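Local coordinates for putative diguanylate cyclase (GGDEF) with PAS/PAC domain (Rhodopseudomonas palustris, PDB 3LIF), which is probably a membrane-anchored diguanylate cyclase that makes cyclic di-GMP from two GTP molecules, represented here by its extracellular PDC-fold sensor domain, at residues A11-E16 / D206-T211; R18-S23 / F161-G166; T187-A192 / S213-L218. All coordinates share one frame; numbering follows the deposited sequence.

Contacts 1 and 2 follow one another on the long helix 5-47, with centres about 10 Å apart: contact 1 sets it against edge strand 206-212 of the second antiparallel sheet, contact 2 against the loop 161-166. Contact 2 is nested in the chain loop that contact 1 closes. Arg18 of contact 2 ties them together: it packs its guanidinium against Tyr208 of contact 1 and hydrogen-bonds a bound citrate, probably from the crystallisation liquor, about 5 Å from the Tyr208 side chain. Contact 3 joins two loops, its centre about 19 Å from that of contact 1 and about 18 Å from that of contact 2. Strand 206-212 carries Tyr208 and leads straight into the turn 213-218 of contact 3.

Contact 1. Residues A11-E16 / D206-T211; sequences AQSETE and DGYYLT
Glu14, whose aliphatic stem lies across the ring of Tyr208, spends its carboxylate on a salt bridge from OE2 to NH1 of Arg18, one turn further along the same helix. With CG anti to the backbone N (chi1 178°) and the chain extended beyond it, the stem is laid flat over the aromatic face. CG stands 3.4 Å from the centroid of the Tyr208 ring and 13° off its normal, a CH-pi contact placed almost over the ring centre. The carboxylate runs on past the CD2-CE2 edge, OE1 3.5 Å from Tyr208 CE2, its plane 26° from that of the ring. Toward the phenol end, Glu14 CB comes within 3.6 Å of Tyr208 CZ, while Ser13 OG stays 4.2 Å from Tyr208 OH. Tyr221 meets the same ring with its own, and Met17 and Arg18 add to the helix side. With an alanine in place of Tyr208, the Glu14 stem would probably lose its aromatic platform and a gap open between helix and strand. Tyr208 stands on strand 206-212, an outermost strand of a five-stranded antiparallel sheet packed under the long N-terminal helix, as is characteristic of the PDC fold of extracellular Cache sensor domains.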
# COMPACT_ATOMS: atom_id res chain seq x y z
N ALA A 11 0.51 24.12 -19.53
CA ALA A 11 -0.17 23.01 -20.18
C ALA A 11 0.69 21.79 -20.32
O ALA A 11 0.18 20.68 -20.26
CB ALA A 11 -0.70 23.42 -21.53
N GLN A 12 1.99 21.97 -20.52
CA GLN A 12 2.85 20.82 -20.69
C GLN A 12 3.16 20.30 -19.32
O GLN A 12 3.47 19.12 -19.13
CB GLN A 12 4.18 21.21 -21.33
CG GLN A 12 4.05 22.22 -22.45
CD GLN A 12 5.37 22.40 -23.22
OE1 GLN A 12 6.41 22.84 -22.66
NE2 GLN A 12 5.32 22.07 -24.51
N SER A 13 3.14 21.17 -18.35
CA SER A 13 3.41 20.68 -17.06
C SER A 13 2.21 19.77 -16.62
O SER A 13 2.42 18.63 -16.18
CB SER A 13 3.67 21.82 -16.11
OG SER A 13 3.41 21.33 -14.82
N GLU A 14 0.97 20.27 -16.80
CA GLU A 14 -0.20 19.47 -16.53
C GLU A 14 -0.07 18.16 -17.31
O GLU A 14 -0.27 17.08 -16.78
CB GLU A 14 -1.50 20.20 -16.90
CG GLU A 14 -2.75 19.38 -16.68
CD GLU A 14 -4.06 20.09 -17.06
OE1 GLU A 14 -4.16 21.33 -16.88
OE2 GLU A 14 -5.00 19.40 -17.52
N THR A 15 0.29 18.22 -18.57
CA THR A 15 0.48 16.97 -19.24
C THR A 15 1.54 16.10 -18.54
O THR A 15 1.40 14.88 -18.51
CB THR A 15 0.75 17.17 -20.76
OG1 THR A 15 -0.44 17.66 -21.34
CG2 THR A 15 1.04 15.85 -21.47
N GLU A 16 2.62 16.65 -18.00
CA GLU A 16 3.63 15.71 -17.52
C GLU A 16 3.13 15.09 -16.24
O GLU A 16 3.40 13.92 -15.98
CB GLU A 16 4.98 16.34 -17.24
CG GLU A 16 5.63 17.02 -18.41
CD GLU A 16 6.69 18.03 -17.93
OE1 GLU A 16 6.75 18.32 -16.68
OE2 GLU A 16 7.44 18.53 -18.79
N ASP A 206 -9.33 10.04 -12.13
CA ASP A 206 -8.64 11.33 -12.00
C ASP A 206 -9.23 12.58 -12.67
O ASP A 206 -10.23 12.49 -13.46
CB ASP A 206 -7.42 11.06 -12.86
CG ASP A 206 -7.86 10.62 -14.31
OD1 ASP A 206 -8.27 9.46 -14.57
OD2 ASP A 206 -7.89 11.47 -15.21
N GLY A 207 -8.53 13.73 -12.54
CA GLY A 207 -7.19 13.83 -12.06
C GLY A 207 -6.32 15.13 -11.98
O GLY A 207 -5.14 14.95 -11.70
N TYR A 208 -6.78 16.39 -12.09
CA TYR A 208 -5.77 17.51 -11.88
C TYR A 208 -6.23 18.90 -11.42
O TYR A 208 -7.08 19.45 -12.04
CB TYR A 208 -5.06 17.76 -13.18
CG TYR A 208 -3.87 18.69 -13.18
CD1 TYR A 208 -2.58 18.21 -12.90
CD2 TYR A 208 -4.01 20.04 -13.55
CE1 TYR A 208 -1.46 19.06 -12.94
CE2 TYR A 208 -2.90 20.92 -13.59
CZ TYR A 208 -1.62 20.41 -13.29
OH TYR A 208 -0.53 21.24 -13.32
N TYR A 209 -5.65 19.52 -10.40
CA TYR A 209 -6.24 20.78 -9.91
C TYR A 209 -5.40 21.54 -8.90
O TYR A 209 -4.36 21.07 -8.46
CB TYR A 209 -7.62 20.55 -9.29
CG TYR A 209 -7.61 19.64 -8.09
CD1 TYR A 209 -7.42 20.14 -6.83
CD2 TYR A 209 -7.78 18.27 -8.24
CE1 TYR A 209 -7.38 19.30 -5.74
CE2 TYR A 209 -7.73 17.42 -7.15
CZ TYR A 209 -7.54 17.93 -5.90
OH TYR A 209 -7.49 17.08 -4.80
N LEU A 210 -5.83 22.70 -8.48
CA LEU A 210 -4.94 23.48 -7.65
C LEU A 210 -5.34 23.35 -6.21
O LEU A 210 -6.49 23.37 -5.92
CB LEU A 210 -4.98 24.94 -8.06
CG LEU A 210 -4.05 25.80 -7.19
CD1 LEU A 210 -2.74 26.18 -7.89
CD2 LEU A 210 -4.82 27.05 -6.70
N THR A 211 -4.41 23.22 -5.27
CA THR A 211 -4.83 22.91 -3.91
C THR A 211 -3.74 23.24 -2.90
O THR A 211 -2.67 23.71 -3.25
CB THR A 211 -5.21 21.41 -3.82
OG1 THR A 211 -5.89 21.18 -2.60
CG2 THR A 211 -3.99 20.55 -3.81

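Contact 2. Residues R18-S23 / F161-G166; sequences RNLSHS and FDLGPG
Leu20 carries CG anti to its backbone nitrogen (chi1 -178°), which sends both methyls out from the helix, and Phe161 holds CG anti to the carbonyl carbon (chi1 -79°), which turns its ring toward the helix. The two side chains slide past each other in opposite directions. CD1 of Leu20 makes the nearest approach, coming obliquely to the ring, 3.5 Å from Phe161 CE1 and 4.0 Å from Phe161 CZ. Leu20 CD2 reaches two residues: it is 4.2 Å from Leu163 CD1 and equally far from Phe161 CD1. Both belong to the loop that joins helix 151-158 to strand 168-173. In this PDC domain the long N-terminal helix runs along the sheet, and the loop borders it there: Leu20 also rests on Val236 of strand 232-239, while Leu163 lies against Arg238, and Phe157 meets the Phe161 ring edge-to-face. On the helix itself, Arg18 O accepts from His22 N at 3.2 Å and from Ser21 OG at 2.9 Å, both donors lying on the same face of the carbonyl plane. Arg225 reinforces this polar spot, NH2 bonding Arg18 O and NE bonding Ser21 OG.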
# COMPACT_ATOMS: atom_id res chain seq x y z
N ARG A 18 -0.05 14.63 -15.43
CA ARG A 18 -1.05 13.60 -15.68
C ARG A 18 -0.37 12.29 -16.09
O ARG A 18 -0.78 11.22 -15.64
CB ARG A 18 -2.21 14.05 -16.62
CG ARG A 18 -3.00 15.16 -15.98
CD ARG A 18 -3.95 15.98 -16.89
NE ARG A 18 -5.31 15.51 -16.65
CZ ARG A 18 -6.34 16.22 -16.23
NH1 ARG A 18 -6.26 17.54 -16.04
NH2 ARG A 18 -7.49 15.59 -16.03
N ASN A 19 0.71 12.34 -16.88
CA ASN A 19 1.34 11.06 -17.26
C ASN A 19 2.01 10.49 -16.08
O ASN A 19 1.97 9.31 -15.87
CB ASN A 19 2.34 11.14 -18.42
CG ASN A 19 1.74 11.82 -19.67
OD1 ASN A 19 2.48 12.33 -20.53
ND2 ASN A 19 0.38 11.88 -19.75
N LEU A 20 2.64 11.33 -15.29
CA LEU A 20 3.39 10.83 -14.16
C LEU A 20 2.48 10.02 -13.16
O LEU A 20 2.81 8.90 -12.74
CB LEU A 20 4.10 12.00 -13.51
CG LEU A 20 4.94 11.53 -12.36
CD1 LEU A 20 5.64 10.23 -12.74
CD2 LEU A 20 5.90 12.63 -11.92
N SER A 21 1.33 10.60 -12.84
CA SER A 21 0.29 9.94 -12.11
C SER A 21 -0.05 8.57 -12.75
O SER A 21 -0.20 7.55 -12.05
CB SER A 21 -0.96 10.84 -12.01
OG SER A 21 -1.89 10.56 -13.04
N HIS A 22 -0.14 8.53 -14.06
CA HIS A 22 -0.35 7.25 -14.69
C HIS A 22 0.79 6.26 -14.42
O HIS A 22 0.58 5.10 -14.09
CB HIS A 22 -0.53 7.45 -16.17
CG HIS A 22 -0.98 6.23 -16.89
ND1 HIS A 22 -2.29 6.04 -17.28
CD2 HIS A 22 -0.28 5.14 -17.31
CE1 HIS A 22 -2.39 4.87 -17.90
NE2 HIS A 22 -1.19 4.31 -17.92
N SER A 23 2.03 6.70 -14.51
CA SER A 23 3.11 5.80 -14.17
C SER A 23 3.08 5.35 -12.71
O SER A 23 3.28 4.19 -12.42
CB SER A 23 4.44 6.49 -14.41
OG SER A 23 4.63 6.58 -15.78
N PHE A 161 12.24 11.09 -8.57
CA PHE A 161 11.54 11.90 -9.55
C PHE A 161 11.82 13.35 -9.36
O PHE A 161 11.59 13.89 -8.30
CB PHE A 161 10.03 11.69 -9.49
CG PHE A 161 9.58 10.44 -10.16
CD1 PHE A 161 9.42 10.41 -11.53
CD2 PHE A 161 9.30 9.30 -9.41
CE1 PHE A 161 9.00 9.25 -12.18
CE2 PHE A 161 8.88 8.14 -10.04
CZ PHE A 161 8.73 8.11 -11.44
N ASP A 162 12.28 14.00 -10.42
CA ASP A 162 12.57 15.41 -10.27
C ASP A 162 11.34 16.34 -10.33
O ASP A 162 10.75 16.59 -11.40
CB ASP A 162 13.66 15.88 -11.23
CG ASP A 162 14.40 17.08 -10.66
OD1 ASP A 162 14.07 17.46 -9.49
OD2 ASP A 162 15.29 17.65 -11.35
N LEU A 163 10.97 16.88 -9.18
CA LEU A 163 9.70 17.58 -9.08
C LEU A 163 9.82 19.00 -8.58
O LEU A 163 8.80 19.63 -8.21
CB LEU A 163 8.81 16.84 -8.08
CG LEU A 163 7.71 15.91 -8.55
CD1 LEU A 163 7.42 16.05 -10.05
CD2 LEU A 163 8.18 14.55 -8.23
N GLY A 164 11.04 19.48 -8.48
CA GLY A 164 11.29 20.80 -7.91
C GLY A 164 11.20 20.78 -6.40
O GLY A 164 10.69 19.86 -5.79
N PRO A 165 11.67 21.85 -5.78
CA PRO A 165 11.39 21.86 -4.33
C PRO A 165 9.89 21.79 -4.21
O PRO A 165 9.17 22.13 -5.17
CB PRO A 165 11.81 23.27 -3.92
CG PRO A 165 11.39 24.15 -5.21
CD PRO A 165 11.70 23.20 -6.41
N GLY A 166 9.35 21.42 -3.06
CA GLY A 166 7.90 21.41 -2.98
C GLY A 166 7.25 20.20 -3.64
O GLY A 166 6.04 20.00 -3.48

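Contact 3. Residues T187-A192 / S213-L218; sequences TGRDMA and SPFDGL
The turn of a beta hairpin, between strands 206-212 and 219-226, sets Phe215 and Pro214 against Met191 and Arg189 of the loop that leads into helix 195-203. Selenomethionine Met191 makes a Met-aromatic contact: SE is 4.4 Å from Phe215 CZ, and the line from SE to the ring centroid runs 53° off the ring normal. Arg189 comes in alongside. As modelled, its CG takes the crowded position between backbone N and carbonyl carbon (chi1 60°), and the extended chain carries the guanidinium to the turn, where NH2 lies 3.8 Å from Pro214 O, at the edge of the guanidinium and too far for a hydrogen bond. NH2 is also 4.2 Å from Phe215 CE1. The Arg189 and Met191 side chains are modelled too close together, so their exact placing is doubtful. The hairpin turn is built around Ser213, whose OG accepts from Phe215 N at 2.8 Å as an ST turn and from Asp216 N at 3.2 Å as an ST motif. Asp216 continues it with an Asx turn, OD1 taking Leu218 N at 2.8 Å, while its OD2 forms a salt bridge with Lys220. In the facing loop Asp190 OD2 accepts Ala192 N at 3.0 Å, a nearly straight bond (172°) and another Asx turn. Leu178 of strand 178-182, at the far edge of the sheet from strand 206-212, touches Arg189, Met191 and Phe215.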
# COMPACT_ATOMS: atom_id res chain seq x y z
N THR A 187 2.70 8.49 7.48
CA THR A 187 2.02 7.25 7.15
C THR A 187 0.98 6.98 8.23
O THR A 187 1.19 7.34 9.37
CB THR A 187 3.06 6.10 7.08
OG1 THR A 187 2.40 4.90 6.70
CG2 THR A 187 3.75 5.89 8.41
N GLY A 188 -0.16 6.40 7.88
CA GLY A 188 -1.17 6.03 8.88
C GLY A 188 -2.31 7.04 9.00
O GLY A 188 -3.50 6.67 9.18
N ARG A 189 -1.98 8.32 8.86
CA ARG A 189 -2.98 9.33 9.13
C ARG A 189 -4.13 9.32 8.18
O ARG A 189 -4.08 8.73 7.10
CB ARG A 189 -2.38 10.70 9.32
CG ARG A 189 -1.60 11.35 8.25
CD ARG A 189 -1.13 12.60 9.05
NE ARG A 189 -0.83 13.87 8.34
CZ ARG A 189 -1.67 14.90 8.21
NH1 ARG A 189 -2.90 14.88 8.67
NH2 ARG A 189 -1.28 15.98 7.60
N ASP A 190 -5.23 9.90 8.65
CA ASP A 190 -6.49 9.89 7.93
C ASP A 190 -6.66 11.19 7.17
O ASP A 190 -6.79 12.25 7.75
CB ASP A 190 -7.62 9.68 8.93
CG ASP A 190 -8.96 9.51 8.25
OD1 ASP A 190 -9.91 9.10 8.96
OD2 ASP A 190 -9.07 9.78 7.02
N MSE A 191 -6.63 11.12 5.86
CA MSE A 191 -6.69 12.34 5.08
C MSE A 191 -8.06 12.52 4.40
O MSE A 191 -8.19 13.31 3.46
CB MSE A 191 -5.67 12.25 3.99
CG MSE A 191 -4.36 11.68 4.44
SE MSE A 191 -3.25 13.08 5.20
CE MSE A 191 -3.45 12.62 7.03
N ALA A 192 -9.09 11.80 4.82
CA ALA A 192 -10.38 11.97 4.14
C ALA A 192 -10.94 13.45 4.00
O ALA A 192 -11.84 13.68 3.18
CB ALA A 192 -11.42 11.04 4.72
N SER A 213 -1.14 21.94 0.05
CA SER A 213 -0.57 20.78 0.66
C SER A 213 -0.89 20.79 2.12
O SER A 213 -0.68 21.79 2.81
CB SER A 213 0.94 20.75 0.50
OG SER A 213 1.51 19.75 1.34
N PRO A 214 -1.34 19.67 2.61
CA PRO A 214 -1.53 19.53 4.02
C PRO A 214 -0.21 19.25 4.72
O PRO A 214 -0.17 19.25 5.96
CB PRO A 214 -2.44 18.30 4.13
CG PRO A 214 -2.56 17.76 2.73
CD PRO A 214 -1.58 18.42 1.89
N PHE A 215 0.85 19.00 3.97
CA PHE A 215 2.11 18.64 4.62
C PHE A 215 2.99 19.83 4.83
O PHE A 215 3.70 19.87 5.80
CB PHE A 215 2.87 17.58 3.85
CG PHE A 215 2.08 16.35 3.65
CD1 PHE A 215 1.86 15.48 4.70
CD2 PHE A 215 1.51 16.07 2.40
CE1 PHE A 215 1.12 14.33 4.54
CE2 PHE A 215 0.76 14.91 2.20
CZ PHE A 215 0.57 14.03 3.28
N ASP A 216 2.92 20.82 3.97
CA ASP A 216 3.81 21.94 4.12
C ASP A 216 3.08 23.24 3.87
O ASP A 216 3.70 24.29 3.87
CB ASP A 216 5.00 21.81 3.16
CG ASP A 216 4.59 21.76 1.70
OD1 ASP A 216 3.53 22.30 1.34
OD2 ASP A 216 5.35 21.20 0.86
N GLY A 217 1.77 23.21 3.63
CA GLY A 217 1.05 24.46 3.57
C GLY A 217 1.23 25.18 2.26
O GLY A 217 0.69 26.24 2.07
N LEU A 218 1.96 24.64 1.33
CA LEU A 218 2.17 25.39 0.11
C LEU A 218 1.06 25.20 -0.88
O LEU A 218 0.36 24.19 -0.84
CB LEU A 218 3.48 24.98 -0.55
CG LEU A 218 4.68 25.38 0.25
CD1 LEU A 218 5.89 24.69 -0.30
CD2 LEU A 218 4.76 26.89 0.12